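Uncharacterized protein (Bacillus thuringiensis serovar kurstaki, PDB 4XE7) is a bacterial actin-like ParM that probably polymerises with bound nucleotide into filaments that segregate plasmid DNA. Local coordinates at residues A[38-43]-A[104-109]; A[114-119]-A[160-165]; A[199-204]-A[405-410]. One frame throughout, in Å; residues are numbered along the deposited sequence.

Interaction 1 (A[38-43]-A[104-109]); sequences IPTVIA and QEPTVD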
loop_
_atom_site.group_PDB
_atom_site.type_symbol
_atom_site.label_atom_id
_atom_site.label_comp_id
_atom_site.label_asym_id
_atom_site.label_seq_id
_atom_site.Cartn_x
_atom_site.Cartn_y
_atom_site.Cartn_z
ATOM N N ILE A 38 8.069 0.557 1.615
ATOM C CA ILE A 38 9.456 0.295 1.253
ATOM C C ILE A 38 9.526 -1.087 0.627
ATOM O O ILE A 38 9.169 -2.073 1.266
ATOM C CB ILE A 38 10.392 0.383 2.474
ATOM C CG1 ILE A 38 10.304 1.779 3.104
ATOM C CG2 ILE A 38 11.835 0.092 2.066
ATOM C CD1 ILE A 38 11.258 2.013 4.299
ATOM N N PRO A 39 9.974 -1.171 -0.637
ATOM C CA PRO A 39 10.038 -2.502 -1.248
ATOM C C PRO A 39 10.990 -3.426 -0.471
ATOM O O PRO A 39 12.037 -3.004 0.063
ATOM C CB PRO A 39 10.556 -2.229 -2.667
ATOM C CG PRO A 39 10.360 -0.746 -2.891
ATOM C CD PRO A 39 10.460 -0.110 -1.541
ATOM N N THR A 40 10.607 -4.690 -0.404
ATOM C CA THR A 40 11.322 -5.666 0.397
ATOM C C THR A 40 12.543 -6.168 -0.373
ATOM O O THR A 40 12.587 -7.290 -0.896
ATOM C CB THR A 40 10.381 -6.797 0.793
ATOM O OG1 THR A 40 9.202 -6.206 1.357
ATOM C CG2 THR A 40 11.037 -7.729 1.816
ATOM N N VAL A 41 13.532 -5.285 -0.444
ATOM C CA VAL A 41 14.745 -5.523 -1.187
ATOM C C VAL A 41 15.898 -4.950 -0.395
ATOM O O VAL A 41 15.878 -3.769 -0.037
ATOM C CB VAL A 41 14.723 -4.856 -2.566
ATOM C CG1 VAL A 41 16.014 -5.158 -3.297
ATOM C CG2 VAL A 41 13.527 -5.317 -3.382
ATOM N N ILE A 42 16.894 -5.776 -0.103
ATOM C CA ILE A 42 18.090 -5.279 0.573
ATOM C C ILE A 42 19.358 -5.689 -0.181
ATOM O O ILE A 42 19.339 -6.604 -1.003
ATOM C CB ILE A 42 18.143 -5.772 2.041
ATOM C CG1 ILE A 42 18.431 -7.269 2.101
ATOM C CG2 ILE A 42 16.824 -5.410 2.779
ATOM C CD1 ILE A 42 18.525 -7.818 3.520
ATOM N N ALA A 43 20.452 -4.984 0.089
ATOM C CA ALA A 43 21.749 -5.267 -0.534
ATOM C C ALA A 43 22.865 -4.816 0.404
ATOM O O ALA A 43 22.784 -3.724 0.970
ATOM C CB ALA A 43 21.864 -4.569 -1.908
ATOM N N GLN A 104 19.175 -8.778 -2.417
ATOM C CA GLN A 104 18.503 -9.945 -1.865
ATOM C C GLN A 104 17.008 -9.676 -1.770
ATOM O O GLN A 104 16.589 -8.628 -1.274
ATOM C CB GLN A 104 19.090 -10.299 -0.499
ATOM C CG GLN A 104 20.613 -10.468 -0.534
ATOM C CD GLN A 104 21.197 -10.885 0.813
ATOM O OE1 GLN A 104 20.636 -11.723 1.511
ATOM N NE2 GLN A 104 22.322 -10.291 1.179
ATOM N N GLU A 105 16.210 -10.618 -2.272
ATOM C CA GLU A 105 14.753 -10.493 -2.294
ATOM C C GLU A 105 14.093 -11.767 -1.760
ATOM O O GLU A 105 14.728 -12.826 -1.706
ATOM C CB GLU A 105 14.264 -10.182 -3.723
ATOM C CG GLU A 105 14.687 -8.795 -4.216
ATOM C CD GLU A 105 14.426 -8.558 -5.703
ATOM O OE1 GLU A 105 15.309 -8.875 -6.533
ATOM O OE2 GLU A 105 13.344 -8.033 -6.040
ATOM N N PRO A 106 12.817 -11.677 -1.350
ATOM C CA PRO A 106 12.164 -12.917 -0.924
ATOM C C PRO A 106 11.981 -13.881 -2.098
ATOM O O PRO A 106 11.655 -13.452 -3.201
ATOM C CB PRO A 106 10.810 -12.435 -0.386
ATOM C CG PRO A 106 11.006 -10.962 -0.101
ATOM C CD PRO A 106 11.937 -10.506 -1.173
ATOM N N THR A 107 12.218 -15.167 -1.864
ATOM C CA THR A 107 11.955 -16.176 -2.881
ATOM C C THR A 107 10.942 -17.200 -2.376
ATOM O O THR A 107 10.412 -17.080 -1.268
ATOM C CB THR A 107 13.242 -16.902 -3.323
ATOM O OG1 THR A 107 13.875 -17.508 -2.188
ATOM C CG2 THR A 107 14.211 -15.919 -3.986
ATOM N N VAL A 108 10.669 -18.201 -3.209
ATOM C CA VAL A 108 9.592 -19.156 -2.962
ATOM C C VAL A 108 9.942 -20.573 -3.454
ATOM O O VAL A 108 9.991 -20.814 -4.666
ATOM C CB VAL A 108 8.281 -18.690 -3.652
ATOM C CG1 VAL A 108 7.212 -19.688 -3.418
ATOM C CG2 VAL A 108 7.826 -17.320 -3.140
ATOM N N ASP A 109 10.191 -21.501 -2.526
ATOM C CA ASP A 109 10.659 -22.853 -2.878
ATOM C C ASP A 109 9.774 -24.009 -2.361
ATOM O O ASP A 109 9.071 -23.860 -1.359
ATOM C CB ASP A 109 12.115 -23.034 -2.405
ATOM C CG ASP A 109 13.077 -22.049 -3.070
ATOM O OD1 ASP A 109 12.641 -21.366 -4.022
ATOM O OD2 ASP A 109 14.278 -22.009 -2.702
#

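Interaction 2 (A[114-119]-A[160-165]); sequences TEDKFS and KLRGEE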
loop_
_atom_site.group_PDB
_atom_site.type_symbol
_atom_site.label_atom_id
_atom_site.label_comp_id
_atom_site.label_asym_id
_atom_site.label_seq_id
_atom_site.Cartn_x
_atom_site.Cartn_y
_atom_site.Cartn_z
ATOM N N THR A 114 4.781 -19.771 -1.015
ATOM C CA THR A 114 5.597 -18.778 -0.301
ATOM C C THR A 114 6.317 -19.267 0.963
ATOM O O THR A 114 5.851 -20.177 1.647
ATOM C CB THR A 114 4.730 -17.568 0.090
ATOM O OG1 THR A 114 3.565 -18.030 0.785
ATOM C CG2 THR A 114 4.299 -16.793 -1.150
ATOM N N GLU A 115 7.447 -18.634 1.270
ATOM C CA GLU A 115 8.296 -19.061 2.382
ATOM C C GLU A 115 7.919 -18.413 3.708
ATOM O O GLU A 115 7.056 -17.539 3.766
ATOM C CB GLU A 115 9.768 -18.756 2.083
ATOM C CG GLU A 115 10.437 -19.711 1.110
ATOM C CD GLU A 115 11.924 -19.445 0.977
ATOM O OE1 GLU A 115 12.632 -20.260 0.348
ATOM O OE2 GLU A 115 12.383 -18.409 1.499
ATOM N N ASP A 116 8.594 -18.854 4.766
ATOM C CA ASP A 116 8.414 -18.319 6.110
ATOM C C ASP A 116 9.198 -17.018 6.287
ATOM O O ASP A 116 10.420 -17.019 6.193
ATOM C CB ASP A 116 8.866 -19.351 7.143
ATOM C CG ASP A 116 8.508 -18.957 8.557
ATOM O OD1 ASP A 116 7.529 -18.202 8.731
ATOM O OD2 ASP A 116 9.203 -19.403 9.495
ATOM N N LYS A 117 8.497 -15.918 6.549
ATOM C CA LYS A 117 9.128 -14.592 6.608
ATOM C C LYS A 117 10.220 -14.483 7.668
ATOM O O LYS A 117 11.259 -13.865 7.444
ATOM C CB LYS A 117 8.083 -13.513 6.878
ATOM C CG LYS A 117 7.304 -13.082 5.665
ATOM C CD LYS A 117 6.346 -11.971 6.032
ATOM C CE LYS A 117 5.657 -11.423 4.801
ATOM N NZ LYS A 117 4.969 -12.496 4.046
ATOM N N PHE A 118 9.995 -15.085 8.828
ATOM C CA PHE A 118 10.885 -14.808 9.947
ATOM C C PHE A 118 11.720 -16.009 10.414
ATOM O O PHE A 118 12.172 -16.056 11.564
ATOM C CB PHE A 118 10.067 -14.217 11.092
ATOM C CG PHE A 118 9.451 -12.884 10.749
ATOM C CD1 PHE A 118 8.081 -12.755 10.578
ATOM C CD2 PHE A 118 10.254 -11.772 10.557
ATOM C CE1 PHE A 118 7.523 -11.532 10.248
ATOM C CE2 PHE A 118 9.703 -10.545 10.225
ATOM C CZ PHE A 118 8.337 -10.424 10.067
ATOM N N SER A 119 11.961 -16.947 9.498
ATOM C CA SER A 119 12.954 -18.001 9.713
ATOM C C SER A 119 14.336 -17.368 9.800
ATOM O O SER A 119 14.506 -16.206 9.430
ATOM C CB SER A 119 12.916 -19.029 8.585
ATOM O OG SER A 119 13.412 -18.469 7.380
ATOM N N LYS A 160 0.406 -22.014 12.685
ATOM C CA LYS A 160 0.795 -23.412 12.807
ATOM C C LYS A 160 2.302 -23.505 13.037
ATOM O O LYS A 160 2.832 -24.568 13.371
ATOM C CB LYS A 160 0.386 -24.201 11.556
ATOM C CG LYS A 160 -0.390 -25.481 11.855
ATOM C CD LYS A 160 -1.330 -25.861 10.719
ATOM C CE LYS A 160 -1.866 -27.276 10.903
ATOM N NZ LYS A 160 -2.198 -27.577 12.326
ATOM N N LEU A 161 2.981 -22.376 12.864
ATOM C CA LEU A 161 4.438 -22.331 12.934
ATOM C C LEU A 161 4.951 -21.550 14.140
ATOM O O LEU A 161 5.910 -21.957 14.795
ATOM C CB LEU A 161 5.020 -21.710 11.652
ATOM C CG LEU A 161 5.164 -22.481 10.328
ATOM C CD1 LEU A 161 4.339 -23.771 10.270
ATOM C CD2 LEU A 161 4.843 -21.569 9.145
ATOM N N ARG A 162 4.308 -20.428 14.434
ATOM C CA ARG A 162 4.906 -19.442 15.325
ATOM C C ARG A 162 4.175 -19.247 16.650
ATOM O O ARG A 162 4.525 -19.854 17.661
ATOM C CB ARG A 162 4.997 -18.094 14.606
ATOM C CG ARG A 162 5.972 -17.117 15.233
ATOM C CD ARG A 162 7.379 -17.416 14.776
ATOM N NE ARG A 162 7.483 -17.305 13.325
ATOM C CZ ARG A 162 8.588 -17.555 12.631
ATOM N NH1 ARG A 162 9.698 -17.936 13.252
ATOM N NH2 ARG A 162 8.582 -17.425 11.313
ATOM N N GLY A 163 3.166 -18.382 16.630
ATOM C CA GLY A 163 2.580 -17.844 17.844
ATOM C C GLY A 163 2.809 -16.342 17.869
ATOM O O GLY A 163 3.898 -15.871 17.546
ATOM N N GLU A 164 1.782 -15.586 18.242
ATOM C CA GLU A 164 1.863 -14.127 18.233
ATOM C C GLU A 164 2.972 -13.621 19.149
ATOM O O GLU A 164 3.659 -12.652 18.833
ATOM C CB GLU A 164 0.521 -13.512 18.650
ATOM C CG GLU A 164 -0.627 -13.813 17.679
ATOM C CD GLU A 164 -1.940 -13.142 18.067
ATOM O OE1 GLU A 164 -2.947 -13.338 17.346
ATOM O OE2 GLU A 164 -1.963 -12.418 19.084
ATOM N N GLU A 165 3.151 -14.289 20.281
ATOM C CA GLU A 165 4.065 -13.804 21.304
ATOM C C GLU A 165 5.514 -14.055 20.903
ATOM O O GLU A 165 6.421 -13.407 21.417
ATOM C CB GLU A 165 3.723 -14.454 22.651
ATOM C CG GLU A 165 2.237 -14.273 22.990
ATOM C CD GLU A 165 1.591 -15.493 23.627
ATOM O OE1 GLU A 165 1.940 -15.829 24.779
ATOM O OE2 GLU A 165 0.743 -16.129 22.957
#

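Interaction 3 (A[199-204]-A[405-410]); sequences NVEGVS and RSYLIA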
loop_
_atom_site.group_PDB
_atom_site.type_symbol
_atom_site.label_atom_id
_atom_site.label_comp_id
_atom_site.label_asym_id
_atom_site.label_seq_id
_atom_site.Cartn_x
_atom_site.Cartn_y
_atom_site.Cartn_z
ATOM N N ASN A 199 -2.591 -8.653 15.090
ATOM C CA ASN A 199 -3.967 -8.596 14.628
ATOM C C ASN A 199 -4.202 -9.664 13.571
ATOM O O ASN A 199 -3.247 -10.262 13.052
ATOM C CB ASN A 199 -4.293 -7.204 14.074
ATOM C CG ASN A 199 -3.938 -6.082 15.052
ATOM O OD1 ASN A 199 -4.683 -5.806 15.991
ATOM N ND2 ASN A 199 -2.782 -5.438 14.836
ATOM N N VAL A 200 -5.475 -9.898 13.265
ATOM C CA VAL A 200 -5.871 -10.845 12.232
ATOM C C VAL A 200 -5.699 -10.230 10.859
ATOM O O VAL A 200 -6.520 -9.403 10.469
ATOM C CB VAL A 200 -7.353 -11.254 12.373
ATOM C CG1 VAL A 200 -7.716 -12.330 11.359
ATOM C CG2 VAL A 200 -7.673 -11.682 13.798
ATOM N N GLU A 201 -4.667 -10.627 10.117
ATOM C CA GLU A 201 -4.476 -10.076 8.776
ATOM C C GLU A 201 -5.690 -10.458 7.936
ATOM O O GLU A 201 -6.228 -11.549 8.082
ATOM C CB GLU A 201 -3.177 -10.583 8.134
ATOM C CG GLU A 201 -2.709 -9.749 6.943
ATOM C CD GLU A 201 -1.490 -10.335 6.246
ATOM O OE1 GLU A 201 -1.555 -11.506 5.818
ATOM O OE2 GLU A 201 -0.468 -9.625 6.123
ATOM N N GLY A 202 -6.139 -9.560 7.074
ATOM C CA GLY A 202 -7.331 -9.832 6.292
ATOM C C GLY A 202 -8.574 -9.178 6.864
ATOM O O GLY A 202 -8.934 -8.071 6.466
ATOM N N VAL A 203 -9.230 -9.834 7.814
ATOM C CA VAL A 203 -10.484 -9.278 8.315
ATOM C C VAL A 203 -10.266 -8.010 9.156
ATOM O O VAL A 203 -11.211 -7.250 9.382
ATOM C CB VAL A 203 -11.285 -10.312 9.131
ATOM C CG1 VAL A 203 -10.737 -10.433 10.549
ATOM C CG2 VAL A 203 -12.775 -9.936 9.141
ATOM N N SER A 204 -9.027 -7.763 9.592
ATOM C CA SER A 204 -8.700 -6.512 10.287
ATOM C C SER A 204 -8.995 -5.302 9.428
ATOM O O SER A 204 -9.262 -4.225 9.945
ATOM C CB SER A 204 -7.222 -6.447 10.696
ATOM O OG SER A 204 -6.877 -7.488 11.579
ATOM N N ARG A 405 -3.217 0.708 8.096
ATOM C CA ARG A 405 -4.132 1.613 8.781
ATOM C C ARG A 405 -4.957 0.882 9.833
ATOM O O ARG A 405 -5.213 1.434 10.907
ATOM C CB ARG A 405 -5.068 2.318 7.787
ATOM C CG ARG A 405 -4.356 3.325 6.907
ATOM C CD ARG A 405 -5.195 3.720 5.701
ATOM N NE ARG A 405 -6.370 4.462 6.106
ATOM C CZ ARG A 405 -6.438 5.786 6.173
ATOM N NH1 ARG A 405 -5.398 6.531 5.853
ATOM N NH2 ARG A 405 -7.556 6.367 6.563
ATOM N N SER A 406 -5.375 -0.349 9.533
ATOM C CA SER A 406 -6.126 -1.150 10.511
ATOM C C SER A 406 -5.283 -1.427 11.750
ATOM O O SER A 406 -5.746 -1.257 12.876
ATOM C CB SER A 406 -6.588 -2.479 9.903
ATOM O OG SER A 406 -7.478 -2.268 8.819
ATOM N N TYR A 407 -4.058 -1.884 11.534
ATOM C CA TYR A 407 -3.132 -2.071 12.641
ATOM C C TYR A 407 -2.984 -0.762 13.423
ATOM O O TYR A 407 -3.073 -0.755 14.646
ATOM C CB TYR A 407 -1.770 -2.566 12.136
ATOM C CG TYR A 407 -1.811 -3.914 11.419
ATOM C CD1 TYR A 407 -2.930 -4.737 11.517
ATOM C CD2 TYR A 407 -0.741 -4.352 10.638
ATOM C CE1 TYR A 407 -2.983 -5.958 10.878
ATOM C CE2 TYR A 407 -0.783 -5.598 9.983
ATOM C CZ TYR A 407 -1.913 -6.389 10.119
ATOM O OH TYR A 407 -2.009 -7.613 9.494
ATOM N N LEU A 408 -2.778 0.354 12.716
ATOM C CA LEU A 408 -2.583 1.642 13.386
ATOM C C LEU A 408 -3.782 1.990 14.287
ATOM O O LEU A 408 -3.610 2.352 15.452
ATOM C CB LEU A 408 -2.346 2.763 12.357
ATOM C CG LEU A 408 -2.313 4.213 12.870
ATOM C CD1 LEU A 408 -1.260 4.418 13.967
ATOM C CD2 LEU A 408 -2.085 5.203 11.726
ATOM N N ILE A 409 -4.994 1.882 13.748
ATOM C CA ILE A 409 -6.202 2.146 14.540
ATOM C C ILE A 409 -6.293 1.221 15.773
ATOM O O ILE A 409 -6.620 1.674 16.876
ATOM C CB ILE A 409 -7.470 1.996 13.674
ATOM C CG1 ILE A 409 -7.488 3.078 12.586
ATOM C CG2 ILE A 409 -8.747 2.076 14.520
ATOM C CD1 ILE A 409 -8.294 2.691 11.360
ATOM N N ALA A 410 -6.000 -0.063 15.580
ATOM C CA ALA A 410 -5.970 -1.017 16.681
ATOM C C ALA A 410 -4.943 -0.568 17.708
ATOM O O ALA A 410 -5.190 -0.621 18.915
ATOM C CB ALA A 410 -5.644 -2.432 16.179
#

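Interaction 1 (A[38-43]-A[104-109])
T40 meets P106 with the two side chains at roughly a right angle, the first of three side-chain meetings beside a single backbone bridge. With chi1 at -51°, OG1 sits beside the T40 backbone N and methyl CG2 stands opposite that N, where it rests 3.8 Å from P106 CG. The same proline also packs on backbone: P106 CD comes to 3.3 Å from T40 O.

V41 and E105 instead run alongside each other and point the same way. V41 CG2 lies 3.8 Å from E105 CG, so the valine touches the aliphatic part of the glutamate, whose carboxylate OE1 forms a salt bridge with R103. I42 and Q104 cross at a slant, I42 CG1 standing 4.0 Å from Q104 CB. The extended Q104 chain continues to an OE1 that is hydrogen-bonded to K124 of helix 123-140.

Between I42 and Q104 the backbones form a single antiparallel, hydrogen-bonded pair. I42 N donates to Q104 O at 3.1 Å, while Q104 N donates to I42 O at a short 2.6 Å. An inverse gamma turn centred on T40, closed by V41 N and P39 O, breaks strand 33-45 just before this bridge; V41 bonds G94, just beyond strand 90-93, and A43 bonds Y92 within it. The polar part of the contact therefore consists of two backbone bonds, whereas the side chains contribute apolar contact, and Q104 and E105 send their polar ends to K124 and R103, outside the pairing.

Interaction 2 (A[114-119]-A[160-165])
D116 and R162 form a salt bridge between two loops at the protein surface. A single guanidinium nitrogen does the work: R162 NH2 is 2.8 Å from D116 OD2 and 2.9 Å from D116 OD1, in place of a two-nitrogen grip. The carboxylate and guanidinium planes are 23° apart. The arginine arrives by bending at both middle torsions (chi2 82°, chi3 60°).

A second set consists of van der Waals contacts of carbon atoms on these charged groups. F118 CB covers one face of the guanidinium, 3.5 Å from R162 NH2, while the phenyl ring leads off to I167 and M170 of helix 164-171 and to L127 of helix 123-140. L161 CD2 adds a looser touch at 4.3 Å from D116 OD1. In terms of the actin-like fold, the contact joins the loop leading into helix 123-140 to the turn that opens helix 164-171, where G163 takes the N-cap position.

The backbone makes up the third group. D116 to S119 form a type I beta turn; F118 O lies 3.5 Å from R162 NH1, and S119 N is at the guanidinium edge. N122, three residues beyond the turn, bonds D116 O through ND2 and S119 OG through its backbone N.

Interaction 3 (A[199-204]-A[405-410])
S406 brings helix 402-418 against the end of segment 199-204, its OG lying 2.9 Å from S204 O. That hydrogen bond is not settled, since the single hydroxyl proton can also go to F402 O one turn back in the helix. Apolar contact backs it up, with S406 CB 4.1 Å from S204 CB.

Y407 follows and gives the most surface. Its CG stands opposite its own carbonyl carbon (chi1 -61°), and the ring extends past N199 until its hydroxyl end meets E201. N199 runs past it in the opposite direction, CB at 3.7 Å from Y407 CE1 and ND2 at 3.4 Å from Y407 CD1, with amide and ring planes 19° apart. The amide is held by G152 O and S151 OG, both bonded to N199 ND2, and S151 OG also bonds Y407 O. At the far end, Y407 OH lies 3.4 Å from E201 CG; this hydroxyl is buried with no polar partner in the model.

L408, pointing away from this contact, packs instead on strands 21-27 and 33-45. Further along the helix, A410 offers its methyl to the same asparagine, CB being 3.5 Å from N199 OD1. A C-terminal helix laid across the sheet of the N-terminal domain, here meeting the end of strand 188-200, is a feature of the actin fold.

Interactions 1 and 2 touch each other through residues of one loop: their centres are 17 Å apart, and the loop between helices 95-98 and 123-140 supplies a segment to each. They meet where V108 CG1 is 3.4 Å from T114 N and T107 O is 3.5 Å from E115 CG, although V108 is poorly ordered. Interaction 3 is 18 Å from interaction 2 between centres, with nearest atoms about 5 Å apart, and 24 Å from interaction 1. Interactions 1 and 3 reach the same eight-stranded sheet through strands 33-45 and 188-200. The protein is in its apo form, so no bound nucleotide relates the three contacts to a site.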